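Local coordinates for protein CurF (Lyngbya majuscula, PDB 2Q35) that probably catalyses decarboxylation during polyketide chain beta-branching, as the crotonase-family ECH2 decarboxylase domain of CurF, at residues M18-S23 / S28-E33; Y59-A64 / L106-Y111. The protein carries 1 engineered substitution. One frame throughout, in Å; residues are numbered along the deposited sequence.

Contact 1 of 2, residues M18-S23 / S28-E33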
ATOM      1  N   MET A  18     -14.083 -26.195  -7.633  1.00 14.88           N
ATOM      2  CA  MET A  18     -14.935 -25.916  -8.798  1.00 14.33           C
ATOM      3  C   MET A  18     -14.459 -26.709  -9.994  1.00 15.36           C
ATOM      4  O   MET A  18     -13.294 -26.605 -10.387  1.00 14.63           O
ATOM      5  CB  MET A  18     -14.907 -24.415  -9.165  1.00 14.84           C
ATOM      6  CG  MET A  18     -15.489 -23.496  -8.090  1.00 14.01           C
ATOM      7  SD  MET A  18     -15.231 -21.744  -8.427  1.00 15.90           S
ATOM      8  CE  MET A  18     -13.453 -21.583  -8.283  1.00 15.00           C
ATOM      9  N   LYS A  19     -15.370 -27.480 -10.593  1.00 15.36           N
ATOM     10  CA  LYS A  19     -15.023 -28.290 -11.756  1.00 17.63           C
ATOM     11  C   LYS A  19     -16.203 -28.355 -12.721  1.00 16.96           C
ATOM     12  O   LYS A  19     -16.824 -29.396 -12.913  1.00 18.30           O
ATOM     13  CB  LYS A  19     -14.527 -29.680 -11.322  1.00 17.20           C
ATOM     14  CG  LYS A  19     -13.959 -30.533 -12.468  1.00 19.09           C
ATOM     15  CD  LYS A  19     -13.506 -31.891 -11.970  1.00 19.41           C
ATOM     16  CE  LYS A  19     -12.900 -32.699 -13.107  1.00 28.00           C
ATOM     17  NZ  LYS A  19     -12.382 -34.009 -12.638  1.00 37.21           N
ATOM     18  N   ASP A  20     -16.524 -27.209 -13.312  1.00 17.36           N
ATOM     19  CA  ASP A  20     -17.461 -27.181 -14.423  1.00 18.25           C
ATOM     20  C   ASP A  20     -16.629 -27.120 -15.684  1.00 19.26           C
ATOM     21  O   ASP A  20     -16.390 -26.049 -16.253  1.00 19.46           O
ATOM     22  CB  ASP A  20     -18.409 -25.982 -14.341  1.00 17.83           C
ATOM     23  CG  ASP A  20     -19.489 -26.007 -15.418  1.00 21.15           C
ATOM     24  OD1 ASP A  20     -19.654 -27.045 -16.087  1.00 24.59           O
ATOM     25  OD2 ASP A  20     -20.173 -24.984 -15.599  1.00 22.20           O
ATOM     26  N   GLU A  21     -16.186 -28.292 -16.131  1.00 21.51           N
ATOM     27  CA  GLU A  21     -15.359 -28.380 -17.316  1.00 22.42           C
ATOM     28  C   GLU A  21     -16.046 -27.787 -18.548  1.00 22.78           C
ATOM     29  O   GLU A  21     -15.386 -27.163 -19.362  1.00 22.30           O
ATOM     30  CB  GLU A  21     -14.943 -29.831 -17.582  1.00 21.95           C
ATOM     31  CG  GLU A  21     -14.260 -30.478 -16.393  1.00 26.57           C
ATOM     32  CD  GLU A  21     -13.643 -31.807 -16.740  1.00 33.55           C
ATOM     33  OE1 GLU A  21     -14.275 -32.838 -16.435  1.00 38.38           O
ATOM     34  OE2 GLU A  21     -12.536 -31.816 -17.327  1.00 34.26           O
ATOM     35  N   SER A  22     -17.363 -27.952 -18.663  1.00 23.11           N
ATOM     36  CA  SER A  22     -18.088 -27.429 -19.830  1.00 23.94           C
ATOM     37  C   SER A  22     -18.012 -25.900 -19.989  1.00 23.64           C
ATOM     38  O   SER A  22     -18.066 -25.389 -21.105  1.00 23.85           O
ATOM     39  CB  SER A  22     -19.542 -27.933 -19.856  1.00 24.54           C
ATOM     40  OG  SER A  22     -20.143 -27.878 -18.567  1.00 28.93           O
ATOM     41  N   SER A  23     -17.847 -25.167 -18.887  1.00 20.55           N
ATOM     42  CA  SER A  23     -17.771 -23.712 -18.961  1.00 20.91           C
ATOM     43  C   SER A  23     -16.391 -23.188 -18.564  1.00 19.61           C
ATOM     44  O   SER A  23     -16.185 -21.969 -18.489  1.00 18.92           O
ATOM     45  CB  SER A  23     -18.809 -23.079 -18.029  1.00 20.30           C
ATOM     46  OG  SER A  23     -18.409 -23.213 -16.673  1.00 20.31           O
ATOM     47  N   SER A  28     -21.405 -20.171 -14.536  1.00 17.42           N
ATOM     48  CA  SER A  28     -22.535 -20.955 -15.069  1.00 18.48           C
ATOM     49  C   SER A  28     -23.574 -21.122 -13.963  1.00 18.28           C
ATOM     50  O   SER A  28     -23.228 -21.030 -12.786  1.00 18.27           O
ATOM     51  CB  SER A  28     -22.053 -22.337 -15.518  1.00 18.59           C
ATOM     52  OG  SER A  28     -21.515 -23.048 -14.409  1.00 20.25           O
ATOM     53  N   PRO A  29     -24.849 -21.362 -14.323  1.00 17.63           N
ATOM     54  CA  PRO A  29     -25.826 -21.622 -13.251  1.00 17.95           C
ATOM     55  C   PRO A  29     -25.410 -22.730 -12.281  1.00 18.25           C
ATOM     56  O   PRO A  29     -25.636 -22.605 -11.076  1.00 17.57           O
ATOM     57  CB  PRO A  29     -27.087 -22.025 -14.024  1.00 18.51           C
ATOM     58  CG  PRO A  29     -26.953 -21.297 -15.324  1.00 19.48           C
ATOM     59  CD  PRO A  29     -25.489 -21.367 -15.660  1.00 17.84           C
ATOM     60  N   SER A  30     -24.782 -23.793 -12.778  1.00 17.07           N
ATOM     61  CA  SER A  30     -24.371 -24.873 -11.885  1.00 17.86           C
ATOM     62  C   SER A  30     -23.209 -24.484 -10.965  1.00 16.05           C
ATOM     63  O   SER A  30     -23.135 -24.948  -9.823  1.00 15.57           O
ATOM     64  CB  SER A  30     -24.053 -26.148 -12.664  1.00 18.91           C
ATOM     65  OG  SER A  30     -22.926 -25.980 -13.505  1.00 22.69           O
ATOM     66  N   ILE A  31     -22.301 -23.638 -11.449  1.00 15.73           N
ATOM     67  CA  ILE A  31     -21.220 -23.144 -10.573  1.00 15.75           C
ATOM     68  C   ILE A  31     -21.788 -22.257  -9.467  1.00 16.90           C
ATOM     69  O   ILE A  31     -21.413 -22.377  -8.290  1.00 17.48           O
ATOM     70  CB  ILE A  31     -20.113 -22.398 -11.375  1.00 16.32           C
ATOM     71  CG1 ILE A  31     -19.195 -23.392 -12.097  1.00 16.84           C
ATOM     72  CG2 ILE A  31     -19.326 -21.418 -10.466  1.00 16.13           C
ATOM     73  CD1 ILE A  31     -18.192 -24.135 -11.201  1.00 19.51           C
ATOM     74  N   VAL A  32     -22.695 -21.354  -9.834  1.00 17.25           N
ATOM     75  CA  VAL A  32     -23.271 -20.427  -8.863  1.00 17.68           C
ATOM     76  C   VAL A  32     -24.022 -21.227  -7.798  1.00 16.32           C
ATOM     77  O   VAL A  32     -23.809 -21.030  -6.589  1.00 16.81           O
ATOM     78  CB  VAL A  32     -24.182 -19.392  -9.580  1.00 19.06           C
ATOM     79  CG1 VAL A  32     -24.976 -18.567  -8.576  1.00 22.16           C
ATOM     80  CG2 VAL A  32     -23.330 -18.492 -10.474  1.00 19.97           C
ATOM     81  N   GLU A  33     -24.847 -22.172  -8.241  1.00 15.93           N
ATOM     82  CA  GLU A  33     -25.649 -22.970  -7.310  1.00 15.91           C
ATOM     83  C   GLU A  33     -24.768 -23.886  -6.462  1.00 15.00           C
ATOM     84  O   GLU A  33     -25.018 -24.073  -5.272  1.00 15.57           O
ATOM     85  CB  GLU A  33     -26.714 -23.775  -8.052  1.00 16.05           C
ATOM     86  CG  GLU A  33     -27.516 -24.732  -7.158  1.00 16.71           C
ATOM     87  CD  GLU A  33     -28.394 -24.048  -6.083  1.00 29.41           C
ATOM     88  OE1 GLU A  33     -28.564 -22.803  -6.081  1.00 27.77           O
ATOM     89  OE2 GLU A  33     -28.933 -24.793  -5.237  1.00 33.02           O
TER

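Contact 2 of 2, residues Y59-A64 / L106-Y111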
ATOM      1  N   TYR A  59      -7.849 -24.015 -14.998  1.00 16.47           N
ATOM      2  CA  TYR A  59      -8.790 -22.921 -14.719  1.00 16.27           C
ATOM      3  C   TYR A  59      -9.137 -22.795 -13.252  1.00 14.98           C
ATOM      4  O   TYR A  59      -9.549 -23.775 -12.604  1.00 15.74           O
ATOM      5  CB  TYR A  59     -10.090 -23.113 -15.498  1.00 17.28           C
ATOM      6  CG  TYR A  59      -9.885 -23.114 -16.976  1.00 17.39           C
ATOM      7  CD1 TYR A  59      -9.782 -21.922 -17.674  1.00 16.62           C
ATOM      8  CD2 TYR A  59      -9.750 -24.313 -17.665  1.00 19.97           C
ATOM      9  CE1 TYR A  59      -9.559 -21.923 -19.056  1.00 22.15           C
ATOM     10  CE2 TYR A  59      -9.533 -24.334 -19.040  1.00 20.68           C
ATOM     11  CZ  TYR A  59      -9.429 -23.135 -19.720  1.00 23.63           C
ATOM     12  OH  TYR A  59      -9.235 -23.171 -21.082  1.00 24.39           O
ATOM     13  N   PHE A  60      -8.971 -21.581 -12.737  1.00 14.68           N
ATOM     14  CA  PHE A  60      -9.558 -21.249 -11.459  1.00 13.49           C
ATOM     15  C   PHE A  60     -11.013 -20.807 -11.704  1.00 14.22           C
ATOM     16  O   PHE A  60     -11.945 -21.489 -11.297  1.00 14.95           O
ATOM     17  CB  PHE A  60      -8.753 -20.179 -10.694  1.00 12.68           C
ATOM     18  CG  PHE A  60      -9.447 -19.719  -9.426  1.00 13.04           C
ATOM     19  CD1 PHE A  60      -9.439 -20.530  -8.306  1.00 14.31           C
ATOM     20  CD2 PHE A  60     -10.148 -18.485  -9.375  1.00 14.82           C
ATOM     21  CE1 PHE A  60     -10.076 -20.123  -7.093  1.00 15.60           C
ATOM     22  CE2 PHE A  60     -10.815 -18.084  -8.180  1.00 13.64           C
ATOM     23  CZ  PHE A  60     -10.773 -18.915  -7.047  1.00 15.19           C
ATOM     24  N   SER A  61     -11.191 -19.669 -12.383  1.00 13.38           N
ATOM     25  CA  SER A  61     -12.526 -19.178 -12.740  1.00 13.73           C
ATOM     26  C   SER A  61     -12.489 -18.269 -13.962  1.00 13.73           C
ATOM     27  O   SER A  61     -11.670 -17.353 -14.039  1.00 13.41           O
ATOM     28  CB  SER A  61     -13.146 -18.434 -11.548  1.00 15.14           C
ATOM     29  OG  SER A  61     -14.401 -17.877 -11.950  1.00 14.62           O
ATOM     30  N   SER A  62     -13.385 -18.534 -14.916  1.00 14.70           N
ATOM     31  CA  SER A  62     -13.438 -17.779 -16.177  1.00 15.21           C
ATOM     32  C   SER A  62     -14.434 -16.614 -16.108  1.00 14.27           C
ATOM     33  O   SER A  62     -14.570 -15.857 -17.066  1.00 15.53           O
ATOM     34  CB  SER A  62     -13.771 -18.708 -17.364  1.00 16.91           C
ATOM     35  OG  SER A  62     -12.742 -19.679 -17.535  1.00 19.66           O
ATOM     36  N   GLY A  63     -15.091 -16.443 -14.961  1.00 14.57           N
ATOM     37  CA  GLY A  63     -16.055 -15.342 -14.838  1.00 16.08           C
ATOM     38  C   GLY A  63     -17.201 -15.443 -15.830  1.00 16.11           C
ATOM     39  O   GLY A  63     -17.621 -16.552 -16.208  1.00 15.53           O
ATOM     40  N   ALA A  64     -17.737 -14.290 -16.229  1.00 16.60           N
ATOM     41  CA  ALA A  64     -18.885 -14.282 -17.130  1.00 17.34           C
ATOM     42  C   ALA A  64     -18.461 -14.681 -18.542  1.00 17.89           C
ATOM     43  O   ALA A  64     -17.455 -14.187 -19.063  1.00 18.73           O
ATOM     44  CB  ALA A  64     -19.571 -12.910 -17.125  1.00 18.64           C
ATOM     45  N   LEU A 106     -11.299 -13.480 -11.572  1.00 12.33           N
ATOM     46  CA  LEU A 106     -10.163 -12.966 -10.801  1.00 14.69           C
ATOM     47  C   LEU A 106     -10.719 -12.321  -9.528  1.00 15.18           C
ATOM     48  O   LEU A 106     -10.171 -12.514  -8.449  1.00 15.50           O
ATOM     49  CB  LEU A 106      -9.328 -11.956 -11.609  1.00 14.30           C
ATOM     50  CG  LEU A 106      -8.218 -11.234 -10.854  1.00 15.03           C
ATOM     51  CD1 LEU A 106      -7.209 -12.245 -10.299  1.00 17.14           C
ATOM     52  CD2 LEU A 106      -7.514 -10.158 -11.737  1.00 17.09           C
ATOM     53  N   LEU A 107     -11.797 -11.550  -9.656  1.00 14.69           N
ATOM     54  CA  LEU A 107     -12.385 -10.927  -8.455  1.00 14.33           C
ATOM     55  C   LEU A 107     -12.857 -11.944  -7.442  1.00 14.06           C
ATOM     56  O   LEU A 107     -12.672 -11.748  -6.245  1.00 14.62           O
ATOM     57  CB  LEU A 107     -13.516  -9.958  -8.816  1.00 15.35           C
ATOM     58  CG  LEU A 107     -13.026  -8.542  -9.175  1.00 22.11           C
ATOM     59  CD1 LEU A 107     -12.471  -7.854  -7.911  1.00 23.94           C
ATOM     60  CD2 LEU A 107     -11.992  -8.507 -10.306  1.00 25.47           C
ATOM     61  N   LEU A 108     -13.435 -13.052  -7.921  1.00 13.08           N
ATOM     62  CA  LEU A 108     -13.879 -14.130  -7.048  1.00 13.99           C
ATOM     63  C   LEU A 108     -12.765 -14.569  -6.124  1.00 14.17           C
ATOM     64  O   LEU A 108     -12.954 -14.730  -4.915  1.00 14.73           O
ATOM     65  CB  LEU A 108     -14.319 -15.329  -7.880  1.00 14.10           C
ATOM     66  CG  LEU A 108     -14.929 -16.471  -7.047  1.00 15.74           C
ATOM     67  CD1 LEU A 108     -16.313 -16.072  -6.515  1.00 21.29           C
ATOM     68  CD2 LEU A 108     -15.047 -17.746  -7.859  1.00 15.98           C
ATOM     69  N   GLY A 109     -11.568 -14.787  -6.691  1.00 12.97           N
ATOM     70  CA  GLY A 109     -10.462 -15.128  -5.818  1.00 15.42           C
ATOM     71  C   GLY A 109     -10.034 -13.995  -4.913  1.00 14.17           C
ATOM     72  O   GLY A 109      -9.676 -14.220  -3.750  1.00 14.51           O
ATOM     73  N   LEU A 110     -10.021 -12.771  -5.432  1.00 14.51           N
ATOM     74  CA  LEU A 110      -9.512 -11.643  -4.663  1.00 13.22           C
ATOM     75  C   LEU A 110     -10.445 -11.222  -3.519  1.00 13.42           C
ATOM     76  O   LEU A 110     -10.023 -10.447  -2.647  1.00 15.68           O
ATOM     77  CB  LEU A 110      -9.195 -10.438  -5.570  1.00 13.98           C
ATOM     78  CG  LEU A 110      -8.013 -10.621  -6.516  1.00 15.77           C
ATOM     79  CD1 LEU A 110      -7.909  -9.390  -7.417  1.00 17.22           C
ATOM     80  CD2 LEU A 110      -6.731 -10.794  -5.740  1.00 20.64           C
ATOM     81  N   TYR A 111     -11.665 -11.759  -3.522  1.00 13.58           N
ATOM     82  CA  TYR A 111     -12.628 -11.488  -2.418  1.00 12.47           C
ATOM     83  C   TYR A 111     -12.174 -12.300  -1.201  1.00 13.63           C
ATOM     84  O   TYR A 111     -12.561 -12.005  -0.067  1.00 14.70           O
ATOM     85  CB  TYR A 111     -14.066 -11.897  -2.766  1.00 14.31           C
ATOM     86  CG  TYR A 111     -14.767 -11.058  -3.822  1.00 12.75           C
ATOM     87  CD1 TYR A 111     -14.565  -9.676  -3.919  1.00 16.04           C
ATOM     88  CD2 TYR A 111     -15.659 -11.669  -4.714  1.00 15.66           C
ATOM     89  CE1 TYR A 111     -15.240  -8.914  -4.925  1.00 16.96           C
ATOM     90  CE2 TYR A 111     -16.331 -10.939  -5.690  1.00 14.77           C
ATOM     91  CZ  TYR A 111     -16.122  -9.567  -5.790  1.00 17.64           C
ATOM     92  OH  TYR A 111     -16.785  -8.859  -6.780  1.00 19.74           O
TER

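Contact 1 of 2, residues M18-S23 / S28-E33
Ser-28 OG donates a short hydrogen bond to Asp-20 OD2 at 2.6 Å, meeting the oxygen on its anti side. With CG anti to the backbone N (chi1 -174°), the carboxylate of Asp-20 is directed at the start of helix 29-44. Ser-23 OG also donates to OD2, but from above the carboxylate plane and from the opposite face to Ser-28, while Ser-22 OG holds Asp-20 OD1 at 2.7 Å on the syn side. Three hydroxyls thus restrain the rotation of the group. Ser-28 OG accepts from Ile-31 N at 3.1 Å, with an N-H...O angle of 153°. Alongside these polar links, Ile-31 CG1 rests against Asp-20 CB at 3.5 Å. Ile-31 CD1 reaches Met-18 CB at 3.9 Å, the two side chains crossing at about a right angle. An alanine in place of Asp-20 would keep the CB packing but is likely to leave the hydroxyls of Ser-22, Ser-23 and Ser-28 without the carboxylate they share, and the rotation of Ser-28 less fixed. Asn-25 braces the same loop by bonding Met-18 O and Asp-20 N. The arrangement is a serine N-cap whose hydroxyl is itself held by an aspartate from the preceding loop, where strand 13-18 leads into helix 29-44.

Contact 2 of 2, residues Y59-A64 / L106-Y111
Phe-60 and Ser-61 pack against one turn of helix 104-110, meeting it chiefly at Leu-108 and Gly-109 without any hydrogen bond between the two segments. Leu-106 brings the backbones nearest, its CA lying 6.9 Å from Ser-61 CA, but its side chain points away from the loop and rests on Ser-101 and Thr-125. Leu-107 likewise turns its back, toward Thr-138 and Leu-142. Leu-108 is the first side chain to face residues 59-64. Its CG stands anti to the backbone N (chi1 -175°), and from there CD2 reaches Ser-61 OG at 4.1 Å and approaches the Phe-60 ring obliquely, 4.3 Å from CE2. The Ser-61 hydroxyl is not left to this apolar neighbour: it is hydrogen-bonded to Asn-25 O and weakly accepts from Gly-63 N. Gly-109 follows, and here the ring comes edge-on to the helix backbone, with Phe-60 CE2 3.7 Å from Gly-109 N and 3.8 Å from Gly-109 CA. A beta-carbon at this position would lie only 3.3 Å from Phe-60 CE2, so the absence of a side chain probably lets the buried ring come this close. Leu-110 packs on Ile-141 and Leu-142, and its backbone oxygen accepts from Lys-145 NZ. Tyr-111 carries Leu-107 O over one face of its ring and bonds through OH to Gly-136 O. The helix turn is therefore wedged between the 59-64 loop, helix 138-146 beside Leu-107 and Leu-110, and helix 83-87, where Ile-86 touches Leu-108 and Tyr-111, while strand 100-102 pairs with the loop through backbone bonds of Phe-60 and Ser-61 to His-100 and of Ser-61 to Phe-102.

Along the chain the two contacts come in series, contact 1 closing before contact 2 opens, and their centres lie 12 Å apart. Contact 1 sits toward the outside, beyond the end of strand 13-18; the buried contact 2 has its centre about 3 Å from the centre of the chain. Met-18 joins them directly, CE packing 3.4 Å from Phe-60 O and SD 4.0 Å from Leu-108 CD2. Asn-25, in the turn between the segments of contact 1, bonds backbone atoms of both. Strands 13-18 and 50-54, which lead into the loops of the two contacts, are parallel neighbours in the main sheet, so the contacts lie side by side at strand ends of one crotonase-fold domain.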